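PDB 5ZRD: tyrosinase from Burkholderia thailandensis, which catalyses the copper-dependent hydroxylation of monophenols to catechols and their further oxidation to quinones, at a site holding a pair of copper ions. Local coordinates for residues Val33-Gly38 with Ser107-Val112; Arg243-Pro248 with Phe327-Lys332; Thr430-Ala435 with His481-Ala486. All blocks are in the same frame, centred on the assembly; numbering follows the deposited sequence.

Interaction 1 (Val33-Gly38 with Ser107-Val112); sequences VRAWVG and SIVPGV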
ATOM      1  N   VAL A  33     -33.090 -34.918  10.823  1.00 36.03           N
ATOM      2  CA  VAL A  33     -32.871 -34.975   9.374  1.00 37.56           C
ATOM      3  C   VAL A  33     -33.761 -33.937   8.682  1.00 38.41           C
ATOM      4  O   VAL A  33     -33.283 -33.178   7.835  1.00 39.39           O
ATOM      5  CB  VAL A  33     -33.070 -36.392   8.804  1.00 36.68           C
ATOM      6  CG1 VAL A  33     -33.181 -36.372   7.287  1.00 38.62           C
ATOM      7  CG2 VAL A  33     -31.945 -37.335   9.223  1.00 34.72           C
ATOM      8  N   ARG A  34     -35.033 -33.868   9.075  1.00 43.89           N
ATOM      9  CA  ARG A  34     -35.966 -32.954   8.421  1.00 41.82           C
ATOM     10  C   ARG A  34     -35.474 -31.522   8.590  1.00 36.95           C
ATOM     11  O   ARG A  34     -35.618 -30.747   7.679  1.00 39.63           O
ATOM     12  CB  ARG A  34     -37.393 -33.111   8.967  1.00 51.67           C
ATOM     13  CG  ARG A  34     -38.386 -32.066   8.457  1.00 57.23           C
ATOM     14  CD  ARG A  34     -39.787 -32.215   9.042  1.00 58.55           C
ATOM     15  NE  ARG A  34     -40.446 -33.388   8.491  1.00 58.43           N
ATOM     16  CZ  ARG A  34     -40.653 -34.532   9.137  1.00 68.76           C
ATOM     17  NH1 ARG A  34     -41.210 -35.538   8.480  1.00 64.38           N
ATOM     18  NH2 ARG A  34     -40.316 -34.676  10.416  1.00 62.24           N
ATOM     19  N   ALA A  35     -34.925 -31.185   9.761  1.00 37.39           N
ATOM     20  CA  ALA A  35     -34.400 -29.824  10.038  1.00 37.23           C
ATOM     21  C   ALA A  35     -33.177 -29.521   9.163  1.00 35.50           C
ATOM     22  O   ALA A  35     -32.995 -28.395   8.671  1.00 38.97           O
ATOM     23  CB  ALA A  35     -34.039 -29.709  11.501  1.00 39.99           C
ATOM     24  N   TRP A  36     -32.321 -30.527   8.993  1.00 31.22           N
ATOM     25  CA  TRP A  36     -31.121 -30.355   8.213  1.00 34.02           C
ATOM     26  C   TRP A  36     -31.496 -30.213   6.727  1.00 37.72           C
ATOM     27  O   TRP A  36     -30.918 -29.366   5.999  1.00 32.47           O
ATOM     28  CB  TRP A  36     -30.157 -31.521   8.460  1.00 34.98           C
ATOM     29  CG  TRP A  36     -29.193 -31.278   9.572  1.00 34.89           C
ATOM     30  CD1 TRP A  36     -29.311 -31.631  10.889  1.00 38.11           C
ATOM     31  CD2 TRP A  36     -27.932 -30.617   9.449  1.00 36.89           C
ATOM     32  NE1 TRP A  36     -28.206 -31.229  11.592  1.00 38.74           N
ATOM     33  CE2 TRP A  36     -27.354 -30.591  10.735  1.00 37.85           C
ATOM     34  CE3 TRP A  36     -27.252 -30.036   8.380  1.00 36.06           C
ATOM     35  CZ2 TRP A  36     -26.111 -30.024  10.964  1.00 35.64           C
ATOM     36  CZ3 TRP A  36     -26.027 -29.468   8.605  1.00 35.11           C
ATOM     37  CH2 TRP A  36     -25.471 -29.468   9.880  1.00 37.06           C
ATOM     38  N   VAL A  37     -32.472 -31.009   6.266  1.00 37.22           N
ATOM     39  CA  VAL A  37     -32.982 -30.810   4.887  1.00 39.73           C
ATOM     40  C   VAL A  37     -33.463 -29.358   4.742  1.00 38.32           C
ATOM     41  O   VAL A  37     -33.068 -28.627   3.833  1.00 36.73           O
ATOM     42  CB  VAL A  37     -34.085 -31.830   4.536  1.00 42.53           C
ATOM     43  CG1 VAL A  37     -34.708 -31.525   3.180  1.00 42.33           C
ATOM     44  CG2 VAL A  37     -33.559 -33.260   4.564  1.00 39.44           C
ATOM     45  N   GLY A  38     -34.244 -28.895   5.701  1.00 38.53           N
ATOM     46  CA  GLY A  38     -34.785 -27.540   5.618  1.00 39.81           C
ATOM     47  C   GLY A  38     -33.725 -26.453   5.579  1.00 38.05           C
ATOM     48  O   GLY A  38     -33.828 -25.521   4.770  1.00 45.28           O
ATOM     49  N   SER A 107     -35.938 -23.259  13.397  1.00 44.31           N
ATOM     50  CA  SER A 107     -36.767 -22.524  12.463  1.00 45.65           C
ATOM     51  C   SER A 107     -37.451 -23.460  11.457  1.00 44.83           C
ATOM     52  O   SER A 107     -38.425 -23.055  10.878  1.00 46.99           O
ATOM     53  CB  SER A 107     -35.974 -21.487  11.724  1.00 46.32           C
ATOM     54  OG  SER A 107     -35.264 -22.112  10.668  1.00 52.08           O
ATOM     55  N   ILE A 108     -36.932 -24.654  11.226  1.00 42.90           N
ATOM     56  CA  ILE A 108     -37.584 -25.638  10.410  1.00 39.17           C
ATOM     57  C   ILE A 108     -38.419 -26.537  11.315  1.00 44.76           C
ATOM     58  O   ILE A 108     -39.604 -26.724  11.074  1.00 46.29           O
ATOM     59  CB  ILE A 108     -36.555 -26.475   9.618  1.00 44.02           C
ATOM     60  CG1 ILE A 108     -35.592 -25.627   8.776  1.00 41.08           C
ATOM     61  CG2 ILE A 108     -37.240 -27.556   8.782  1.00 46.47           C
ATOM     62  CD1 ILE A 108     -36.216 -24.426   8.108  1.00 44.89           C
ATOM     63  N   VAL A 109     -37.779 -27.151  12.311  1.00 44.54           N
ATOM     64  CA  VAL A 109     -38.468 -28.056  13.245  1.00 41.32           C
ATOM     65  C   VAL A 109     -38.377 -27.463  14.661  1.00 50.76           C
ATOM     66  O   VAL A 109     -37.317 -27.592  15.291  1.00 41.68           O
ATOM     67  CB  VAL A 109     -37.860 -29.462  13.264  1.00 39.45           C
ATOM     68  CG1 VAL A 109     -38.522 -30.306  14.331  1.00 38.50           C
ATOM     69  CG2 VAL A 109     -37.902 -30.148  11.907  1.00 43.06           C
ATOM     70  N   PRO A 110     -39.494 -26.861  15.184  1.00 51.97           N
ATOM     71  CA  PRO A 110     -39.413 -26.202  16.506  1.00 46.38           C
ATOM     72  C   PRO A 110     -38.968 -27.122  17.655  1.00 44.73           C
ATOM     73  O   PRO A 110     -39.317 -28.336  17.691  1.00 40.80           O
ATOM     74  CB  PRO A 110     -40.826 -25.617  16.703  1.00 52.08           C
ATOM     75  CG  PRO A 110     -41.186 -25.199  15.283  1.00 50.12           C
ATOM     76  CD  PRO A 110     -40.731 -26.413  14.489  1.00 46.05           C
ATOM     77  N   GLY A 111     -38.144 -26.538  18.561  1.00 43.47           N
ATOM     78  CA  GLY A 111     -37.609 -27.274  19.726  1.00 45.82           C
ATOM     79  C   GLY A 111     -36.734 -28.471  19.338  1.00 43.88           C
ATOM     80  O   GLY A 111     -36.503 -29.362  20.173  1.00 45.47           O
ATOM     81  N   VAL A 112     -36.215 -28.555  18.112  1.00 39.82           N
ATOM     82  CA  VAL A 112     -35.272 -29.670  17.832  1.00 43.41           C
ATOM     83  C   VAL A 112     -33.928 -29.295  18.493  1.00 42.13           C
ATOM     84  O   VAL A 112     -33.614 -28.089  18.677  1.00 39.34           O
ATOM     85  CB  VAL A 112     -35.109 -29.980  16.329  1.00 39.12           C
ATOM     86  CG1 VAL A 112     -34.265 -28.946  15.623  1.00 41.93           C
ATOM     87  CG2 VAL A 112     -34.504 -31.353  16.087  1.00 45.27           C
TER
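I108 lies against one side of helix 27-41, where its two branches touch different turns. CG2 rests 3.7 Å from the carbonyl oxygen R34 O, while CG1 reaches the next turn and lies 3.8 Å from G38 CA. The first torsion (chi1 -55°) produces this division: CG2 is anti to the backbone N and CG1 stands beside it. With no side chain on G38, the isoleucine can settle directly on the helix backbone.

V109 continues the apolar patch with a single branch. Its CG2 lies 3.8 Å from A35 N and 3.9 Å from A35 CB, and the same methyl touches the aliphatic part of R34, 4.0 Å from R34 CG, where the two side chains cross at about a right angle. V112 adds CG1, 4.2 Å from A35 CB, so that two valines converge on one small alanine methyl.

What brings these valines to the same place is a type II beta turn from V109 to V112. It carries P110 and G111 at its corner, G111 with positive phi, and is closed by a bond of 3.2 Å from V112 N to V109 O. Farther out, L105 of helix 90-108 packs on both A35 and V112, and I39 lies on I108, extending the apolar seam. The arginine turns its charge elsewhere, R34 NH1 forming a salt bridge with D141.

As a worked example of helix-to-loop packing, the contact relies on shape and apolar contact at a partly buried seam, with no directional bond between the segments. The R34 O approached by I108 already accepts a helical bond from G38 N, so the methyl covers a satisfied carbonyl. The end of helix 90-108 and the following turn are thus held to helix 27-41, within this contact, by van der Waals and probably hydrophobic packing.

Interaction 2 (Arg243-Pro248 with Phe327-Lys332); sequences RCLSAP and FWVWQK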
ATOM      1  N   ARG A 243      -7.189 -36.345  28.946  1.00 35.00           N
ATOM      2  CA  ARG A 243      -6.219 -35.342  29.477  1.00 36.12           C
ATOM      3  C   ARG A 243      -6.836 -33.937  29.556  1.00 34.92           C
ATOM      4  O   ARG A 243      -6.579 -33.196  30.531  1.00 35.95           O
ATOM      5  CB  ARG A 243      -4.976 -35.211  28.588  1.00 43.63           C
ATOM      6  CG  ARG A 243      -3.804 -36.096  28.973  1.00 58.08           C
ATOM      7  CD  ARG A 243      -2.468 -35.373  28.957  1.00 63.51           C
ATOM      8  NE  ARG A 243      -1.426 -36.362  29.199  1.00 77.34           N
ATOM      9  CZ  ARG A 243      -1.006 -36.756  30.404  1.00 82.18           C
ATOM     10  NH1 ARG A 243      -1.309 -36.044  31.479  1.00 70.86           N
ATOM     11  NH2 ARG A 243      -0.280 -37.859  30.522  1.00 79.78           N
ATOM     12  N   CYS A 244      -7.568 -33.514  28.511  1.00 31.82           N
ATOM     13  CA  CYS A 244      -7.988 -32.117  28.469  1.00 28.92           C
ATOM     14  C   CYS A 244      -8.926 -31.820  29.641  1.00 29.14           C
ATOM     15  O   CYS A 244      -8.923 -30.689  30.127  1.00 27.32           O
ATOM     16  CB  CYS A 244      -8.586 -31.727  27.123  1.00 32.99           C
ATOM     17  SG  CYS A 244     -10.314 -32.196  26.846  1.00 31.22           S
ATOM     18  N   LEU A 245      -9.602 -32.851  30.172  1.00 29.58           N
ATOM     19  CA  LEU A 245     -10.575 -32.669  31.255  1.00 31.76           C
ATOM     20  C   LEU A 245      -9.856 -32.316  32.559  1.00 32.46           C
ATOM     21  O   LEU A 245     -10.491 -31.802  33.478  1.00 36.59           O
ATOM     22  CB  LEU A 245     -11.440 -33.925  31.418  1.00 29.36           C
ATOM     23  CG  LEU A 245     -12.383 -34.220  30.246  1.00 31.00           C
ATOM     24  CD1 LEU A 245     -13.267 -35.418  30.540  1.00 30.94           C
ATOM     25  CD2 LEU A 245     -13.251 -33.023  29.915  1.00 32.34           C
ATOM     26  N   SER A 246      -8.553 -32.506  32.604  1.00 32.87           N
ATOM     27  CA  SER A 246      -7.741 -32.160  33.783  1.00 36.20           C
ATOM     28  C   SER A 246      -7.006 -30.829  33.580  1.00 32.91           C
ATOM     29  O   SER A 246      -6.163 -30.475  34.403  1.00 31.66           O
ATOM     30  CB  SER A 246      -6.725 -33.253  34.095  1.00 36.49           C
ATOM     31  OG  SER A 246      -7.352 -34.435  34.581  1.00 45.50           O
ATOM     32  N   ALA A 247      -7.202 -30.139  32.478  1.00 31.34           N
ATOM     33  CA  ALA A 247      -6.429 -28.901  32.314  1.00 33.25           C
ATOM     34  C   ALA A 247      -6.752 -27.972  33.492  1.00 32.07           C
ATOM     35  O   ALA A 247      -7.885 -27.861  33.854  1.00 32.07           O
ATOM     36  CB  ALA A 247      -6.710 -28.254  30.984  1.00 32.32           C
ATOM     37  N   PRO A 248      -5.730 -27.366  34.116  1.00 31.28           N
ATOM     38  CA  PRO A 248      -5.933 -26.717  35.409  1.00 30.86           C
ATOM     39  C   PRO A 248      -6.653 -25.363  35.391  1.00 33.25           C
ATOM     40  O   PRO A 248      -7.054 -24.894  36.436  1.00 37.07           O
ATOM     41  CB  PRO A 248      -4.509 -26.466  35.951  1.00 29.80           C
ATOM     42  CG  PRO A 248      -3.648 -26.353  34.701  1.00 28.85           C
ATOM     43  CD  PRO A 248      -4.280 -27.361  33.746  1.00 30.11           C
ATOM     44  N   PHE A 327     -16.201 -29.313  26.751  1.00 25.89           N
ATOM     45  CA  PHE A 327     -16.066 -28.017  27.416  1.00 27.34           C
ATOM     46  C   PHE A 327     -17.000 -27.962  28.636  1.00 30.54           C
ATOM     47  O   PHE A 327     -16.606 -27.502  29.697  1.00 33.82           O
ATOM     48  CB  PHE A 327     -16.347 -26.915  26.399  1.00 26.57           C
ATOM     49  CG  PHE A 327     -16.339 -25.504  26.912  1.00 25.39           C
ATOM     50  CD1 PHE A 327     -15.728 -25.157  28.108  1.00 28.41           C
ATOM     51  CD2 PHE A 327     -16.961 -24.511  26.188  1.00 28.18           C
ATOM     52  CE1 PHE A 327     -15.718 -23.839  28.553  1.00 26.44           C
ATOM     53  CE2 PHE A 327     -16.935 -23.183  26.620  1.00 30.32           C
ATOM     54  CZ  PHE A 327     -16.289 -22.853  27.792  1.00 28.27           C
ATOM     55  N   TRP A 328     -18.218 -28.469  28.501  1.00 31.57           N
ATOM     56  CA  TRP A 328     -19.217 -28.408  29.586  1.00 34.60           C
ATOM     57  C   TRP A 328     -18.845 -29.389  30.717  1.00 32.40           C
ATOM     58  O   TRP A 328     -18.983 -29.058  31.896  1.00 31.56           O
ATOM     59  CB  TRP A 328     -20.630 -28.677  29.028  1.00 30.67           C
ATOM     60  CG  TRP A 328     -21.701 -28.685  30.074  1.00 30.28           C
ATOM     61  CD1 TRP A 328     -22.443 -29.758  30.471  1.00 30.20           C
ATOM     62  CD2 TRP A 328     -22.123 -27.579  30.893  1.00 29.66           C
ATOM     63  NE1 TRP A 328     -23.290 -29.393  31.482  1.00 30.67           N
ATOM     64  CE2 TRP A 328     -23.130 -28.065  31.754  1.00 29.18           C
ATOM     65  CE3 TRP A 328     -21.741 -26.243  31.001  1.00 29.42           C
ATOM     66  CZ2 TRP A 328     -23.783 -27.256  32.675  1.00 27.22           C
ATOM     67  CZ3 TRP A 328     -22.390 -25.438  31.914  1.00 30.62           C
ATOM     68  CH2 TRP A 328     -23.403 -25.939  32.732  1.00 27.71           C
ATOM     69  N   VAL A 329     -18.349 -30.569  30.349  1.00 28.78           N
ATOM     70  CA  VAL A 329     -17.850 -31.513  31.330  1.00 30.28           C
ATOM     71  C   VAL A 329     -16.675 -30.922  32.115  1.00 29.69           C
ATOM     72  O   VAL A 329     -16.614 -31.123  33.293  1.00 29.34           O
ATOM     73  CB  VAL A 329     -17.419 -32.843  30.694  1.00 33.11           C
ATOM     74  CG1 VAL A 329     -16.634 -33.690  31.682  1.00 35.23           C
ATOM     75  CG2 VAL A 329     -18.614 -33.618  30.173  1.00 31.28           C
ATOM     76  N   TRP A 330     -15.764 -30.204  31.462  1.00 30.65           N
ATOM     77  CA  TRP A 330     -14.636 -29.634  32.121  1.00 28.84           C
ATOM     78  C   TRP A 330     -15.143 -28.558  33.081  1.00 30.06           C
ATOM     79  O   TRP A 330     -14.593 -28.408  34.166  1.00 26.71           O
ATOM     80  CB  TRP A 330     -13.623 -29.054  31.117  1.00 30.38           C
ATOM     81  CG  TRP A 330     -12.497 -28.289  31.752  1.00 28.12           C
ATOM     82  CD1 TRP A 330     -11.306 -28.788  32.185  1.00 27.53           C
ATOM     83  CD2 TRP A 330     -12.477 -26.886  32.068  1.00 27.74           C
ATOM     84  NE1 TRP A 330     -10.540 -27.792  32.723  1.00 28.69           N
ATOM     85  CE2 TRP A 330     -11.232 -26.613  32.659  1.00 26.99           C
ATOM     86  CE3 TRP A 330     -13.399 -25.844  31.933  1.00 29.47           C
ATOM     87  CZ2 TRP A 330     -10.898 -25.349  33.123  1.00 27.80           C
ATOM     88  CZ3 TRP A 330     -13.054 -24.577  32.353  1.00 27.71           C
ATOM     89  CH2 TRP A 330     -11.828 -24.343  32.969  1.00 29.07           C
ATOM     90  N   GLN A 331     -16.137 -27.795  32.640  1.00 32.33           N
ATOM     91  CA  GLN A 331     -16.722 -26.718  33.488  1.00 32.65           C
ATOM     92  C   GLN A 331     -17.288 -27.360  34.747  1.00 33.92           C
ATOM     93  O   GLN A 331     -17.004 -26.888  35.815  1.00 29.08           O
ATOM     94  CB  GLN A 331     -17.819 -25.942  32.782  1.00 29.58           C
ATOM     95  CG  GLN A 331     -17.279 -24.939  31.781  1.00 30.04           C
ATOM     96  CD  GLN A 331     -18.355 -24.214  31.002  1.00 29.72           C
ATOM     97  OE1 GLN A 331     -18.832 -24.705  29.980  1.00 29.19           O
ATOM     98  NE2 GLN A 331     -18.703 -23.011  31.450  1.00 25.54           N
ATOM     99  N   LYS A 332     -17.951 -28.506  34.596  1.00 38.51           N
ATOM    100  CA  LYS A 332     -18.599 -29.209  35.743  1.00 38.95           C
ATOM    101  C   LYS A 332     -17.548 -29.823  36.676  1.00 40.46           C
ATOM    102  O   LYS A 332     -17.622 -29.632  37.882  1.00 37.55           O
ATOM    103  CB  LYS A 332     -19.517 -30.338  35.263  1.00 42.50           C
ATOM    104  CG  LYS A 332     -20.788 -29.917  34.527  1.00 45.51           C
ATOM    105  CD  LYS A 332     -22.067 -30.623  35.009  1.00 51.26           C
ATOM    106  CE  LYS A 332     -22.248 -32.067  34.565  1.00 58.76           C
ATOM    107  NZ  LYS A 332     -21.676 -32.352  33.217  1.00 60.13           N
TER
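W330 reaches from helix 315-334 to the turn at the C-terminal end of helix 237-244 and gives its indole N-H to the backbone oxygen of A247. NE1 and A247 O are 2.9 Å apart, and the bond is almost straight, with 172° at the hydrogen. The oxygen lies in the plane of the indole ring; seen from the acceptor the approach is bent, 139° at the oxygen, with the donor tilted somewhat from the carbonyl plane.

The rotamer explains the reach. With CG anti to the backbone N (chi1 173°) the indole extends away from its own helix, and the second torsion stands the ring across the CA-CB-CG plane. The pyrrole edge then meets the turn: CD1 comes 3.4 Å from L245 O and 3.7 Å from C244 O, both approached obliquely. C244 O is already engaged by A247 N at 3.0 Å, the closing bond of the type I turn from C244 to A247.

L245 takes an extended conformation, with CD1 continuing the line of the chain and CD2 branching off toward W330, and both of its methyls meet V329 CG1, CD2 at 3.9 Å and CD1 at 4.0 Å. The two side chains cross obliquely. CD2 also touches W330 CB at 4.2 Å, so the leucine fills the angle between two consecutive residues of the helix.

Beyond the pair of segments, F253 stacks on the W330 ring and H336 meets it with nearly parallel planes, which should restrain the rotation of the indole. The side chain of C244 lies about 8 Å from that of H277, a copper ligand.

All the touching residues are buried, so the indole N-H and the A247 carbonyl satisfy each other where water is largely excluded. The one directional bond probably fixes how the turn faces the helix, and the leucine-valine contact adds apolar adhesion.

Interaction 3 (Thr430-Ala435 with His481-Ala486); sequences TGIDRA and HLDIVA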
ATOM      1  N   THR A 430      11.971 -28.071  19.161  1.00 42.54           N
ATOM      2  CA  THR A 430      12.014 -26.758  18.522  1.00 51.00           C
ATOM      3  C   THR A 430      12.795 -26.863  17.211  1.00 59.84           C
ATOM      4  O   THR A 430      13.976 -27.068  17.206  1.00 62.38           O
ATOM      5  CB  THR A 430      12.582 -25.675  19.454  1.00 47.84           C
ATOM      6  OG1 THR A 430      13.900 -25.994  19.904  1.00 43.88           O
ATOM      7  CG2 THR A 430      11.697 -25.439  20.660  1.00 47.67           C
ATOM      8  N   GLY A 431      12.083 -26.791  16.106  1.00 88.77           N
ATOM      9  CA  GLY A 431      12.657 -26.377  14.840  1.00 98.97           C
ATOM     10  C   GLY A 431      12.064 -25.039  14.470  1.00103.03           C
ATOM     11  O   GLY A 431      11.349 -24.935  13.479  1.00101.23           O
ATOM     12  N   ILE A 432      12.339 -24.050  15.330  1.00116.96           N
ATOM     13  CA  ILE A 432      11.725 -22.695  15.287  1.00129.57           C
ATOM     14  C   ILE A 432      11.882 -22.092  13.877  1.00128.66           C
ATOM     15  O   ILE A 432      11.059 -21.269  13.458  1.00119.36           O
ATOM     16  CB  ILE A 432      12.305 -21.779  16.403  1.00136.42           C
ATOM     17  CG1 ILE A 432      11.890 -22.240  17.809  1.00124.00           C
ATOM     18  CG2 ILE A 432      11.929 -20.320  16.163  1.00139.58           C
ATOM     19  CD1 ILE A 432      12.483 -21.432  18.952  1.00112.24           C
ATOM     20  N   ASP A 433      12.914 -22.508  13.138  1.00132.60           N
ATOM     21  CA  ASP A 433      13.164 -22.014  11.772  1.00131.30           C
ATOM     22  C   ASP A 433      12.201 -22.510  10.651  1.00130.41           C
ATOM     23  O   ASP A 433      11.500 -23.518  10.789  1.00113.01           O
ATOM     24  CB  ASP A 433      14.656 -22.203  11.367  1.00134.44           C
ATOM     25  CG  ASP A 433      15.180 -23.634  11.570  1.00134.68           C
ATOM     26  OD1 ASP A 433      14.423 -24.622  11.405  1.00138.13           O
ATOM     27  OD2 ASP A 433      16.384 -23.758  11.876  1.00122.59           O
ATOM     28  N   ARG A 434      12.223 -21.747   9.547  1.00147.79           N
ATOM     29  CA  ARG A 434      11.354 -21.856   8.348  1.00135.48           C
ATOM     30  C   ARG A 434       9.886 -21.738   8.784  1.00125.86           C
ATOM     31  O   ARG A 434       9.476 -20.638   9.156  1.00113.19           O
ATOM     32  CB  ARG A 434      11.707 -23.098   7.515  1.00132.31           C
ATOM     33  CG  ARG A 434      11.784 -22.845   6.014  1.00127.82           C
ATOM     34  CD  ARG A 434      13.103 -22.217   5.582  1.00126.50           C
ATOM     35  NE  ARG A 434      13.117 -20.758   5.704  1.00132.55           N
ATOM     36  CZ  ARG A 434      13.258 -19.900   4.692  1.00129.60           C
ATOM     37  NH1 ARG A 434      12.970 -18.619   4.859  1.00125.13           N
ATOM     38  NH2 ARG A 434      13.680 -20.321   3.514  1.00121.00           N
ATOM     39  N   ALA A 435       9.130 -22.844   8.766  1.00125.58           N
ATOM     40  CA  ALA A 435       7.654 -22.848   8.899  1.00132.31           C
ATOM     41  C   ALA A 435       6.987 -22.019   7.782  1.00138.60           C
ATOM     42  O   ALA A 435       6.262 -21.068   8.078  1.00156.09           O
ATOM     43  CB  ALA A 435       7.249 -22.367  10.275  1.00124.45           C
ATOM     44  N   HIS A 481       5.627 -16.888   8.811  1.00119.22           N
ATOM     45  CA  HIS A 481       6.727 -17.521   9.588  1.00119.87           C
ATOM     46  C   HIS A 481       6.280 -17.856  11.020  1.00121.27           C
ATOM     47  O   HIS A 481       5.686 -17.013  11.711  1.00105.89           O
ATOM     48  CB  HIS A 481       7.988 -16.643   9.548  1.00120.13           C
ATOM     49  CG  HIS A 481       8.810 -16.864   8.323  1.00116.58           C
ATOM     50  ND1 HIS A 481      10.105 -17.341   8.379  1.00109.64           N
ATOM     51  CD2 HIS A 481       8.513 -16.712   7.015  1.00111.32           C
ATOM     52  CE1 HIS A 481      10.580 -17.451   7.155  1.00117.75           C
ATOM     53  NE2 HIS A 481       9.622 -17.071   6.298  1.00117.01           N
ATOM     54  N   LEU A 482       6.600 -19.082  11.467  1.00121.79           N
ATOM     55  CA  LEU A 482       6.058 -19.632  12.732  1.00117.94           C
ATOM     56  C   LEU A 482       7.119 -20.469  13.480  1.00112.51           C
ATOM     57  O   LEU A 482       7.926 -21.223  12.885  1.00 80.65           O
ATOM     58  CB  LEU A 482       4.794 -20.453  12.427  1.00114.69           C
ATOM     59  CG  LEU A 482       3.701 -20.437  13.505  1.00113.11           C
ATOM     60  CD1 LEU A 482       2.987 -19.085  13.585  1.00103.89           C
ATOM     61  CD2 LEU A 482       2.688 -21.550  13.266  1.00107.78           C
ATOM     62  N   ASP A 483       7.116 -20.263  14.809  1.00106.92           N
ATOM     63  CA  ASP A 483       7.763 -21.119  15.816  1.00 92.69           C
ATOM     64  C   ASP A 483       7.165 -22.525  15.750  1.00 77.50           C
ATOM     65  O   ASP A 483       5.973 -22.711  16.022  1.00 84.01           O
ATOM     66  CB  ASP A 483       7.518 -20.577  17.271  1.00 95.16           C
ATOM     67  CG  ASP A 483       8.690 -19.710  17.835  1.00 99.85           C
ATOM     68  OD1 ASP A 483       8.782 -18.510  17.474  1.00 96.13           O
ATOM     69  OD2 ASP A 483       9.486 -20.209  18.687  1.00 95.01           O
ATOM     70  N   ILE A 484       7.976 -23.516  15.409  1.00 62.57           N
ATOM     71  CA  ILE A 484       7.622 -24.897  15.734  1.00 60.61           C
ATOM     72  C   ILE A 484       8.057 -25.145  17.191  1.00 50.39           C
ATOM     73  O   ILE A 484       9.246 -25.153  17.502  1.00 51.16           O
ATOM     74  CB  ILE A 484       8.260 -25.914  14.755  1.00 67.56           C
ATOM     75  CG1 ILE A 484       8.042 -25.559  13.278  1.00 71.55           C
ATOM     76  CG2 ILE A 484       7.779 -27.328  15.060  1.00 68.87           C
ATOM     77  CD1 ILE A 484       6.720 -26.018  12.695  1.00 67.05           C
ATOM     78  N   VAL A 485       7.110 -25.299  18.098  1.00 42.66           N
ATOM     79  CA  VAL A 485       7.442 -25.747  19.455  1.00 45.32           C
ATOM     80  C   VAL A 485       6.407 -26.799  19.859  1.00 39.72           C
ATOM     81  O   VAL A 485       5.246 -26.565  19.731  1.00 39.54           O
ATOM     82  CB  VAL A 485       7.530 -24.577  20.453  1.00 43.14           C
ATOM     83  CG1 VAL A 485       6.440 -23.570  20.219  1.00 47.35           C
ATOM     84  CG2 VAL A 485       7.501 -25.058  21.886  1.00 45.11           C
ATOM     85  N   ALA A 486       6.854 -27.979  20.262  1.00 36.86           N
ATOM     86  CA  ALA A 486       5.951 -29.075  20.558  1.00 36.75           C
ATOM     87  C   ALA A 486       6.507 -29.832  21.762  1.00 38.75           C
ATOM     88  O   ALA A 486       7.719 -29.986  21.849  1.00 37.93           O
ATOM     89  CB  ALA A 486       5.810 -29.984  19.360  1.00 38.81           C
TER
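T430 and I484 meet where strands 426-430 and 485-489, neighbours in a three-stranded antiparallel sheet, give way to irregular loops. The backbone approach is a CA-H...O contact, T430 CA to I484 O at 3.4 Å, with 160° at the hydrogen. Farther along, the two chains come close without bonding: I432 O and L482 O, both acceptors, are 3.2 Å apart.

Apolar packing is modest. A435 CB touches L482 CB at 3.8 Å, and CD1 of I484 lies 4.4 Å from the same alanine methyl. I484 CG1 sits against the carbonyl oxygen G431 O, while F441 and M443 of strand 441-450 pack on this isoleucine.

Mixed contacts involve charged groups. I432 and D483 run side by side, pointing the same way, and the carboxylate lies along the isoleucine branches. The second subunit covers this part: its R344 packs on T430 and I432, its N345 on D483 and V485, so the contact borders a subunit interface.

At the opposite end R434, bent in mid-chain, swings its guanidinium back beside H481. The two planes are 60° apart, and R434 NH1 sits in the plane of the imidazole at its edge, 3.5 Å from H481 CE1.

How the interactions relate
From the N terminus the three contacts follow one another in series; none nests in another or crosses it. Interaction 1 closes a loop of 68 residues that includes H57, H85 and H94, the ligands of one copper ion. Interaction 2 closes the next, 78 residues long, which holds H277, H281 and H320 of the other copper. Interaction 3 closes a strand-rich excursion of 45 residues containing L467, which lines the pocket of the bound oxygen. Thus the first two each set a helix (27-41, 315-334) against the end of another and its turn, and the third joins the loops at the ends of neighbouring strands 426-430 and 485-489. Centres of interactions 1 and 3 lie 45 Å apart.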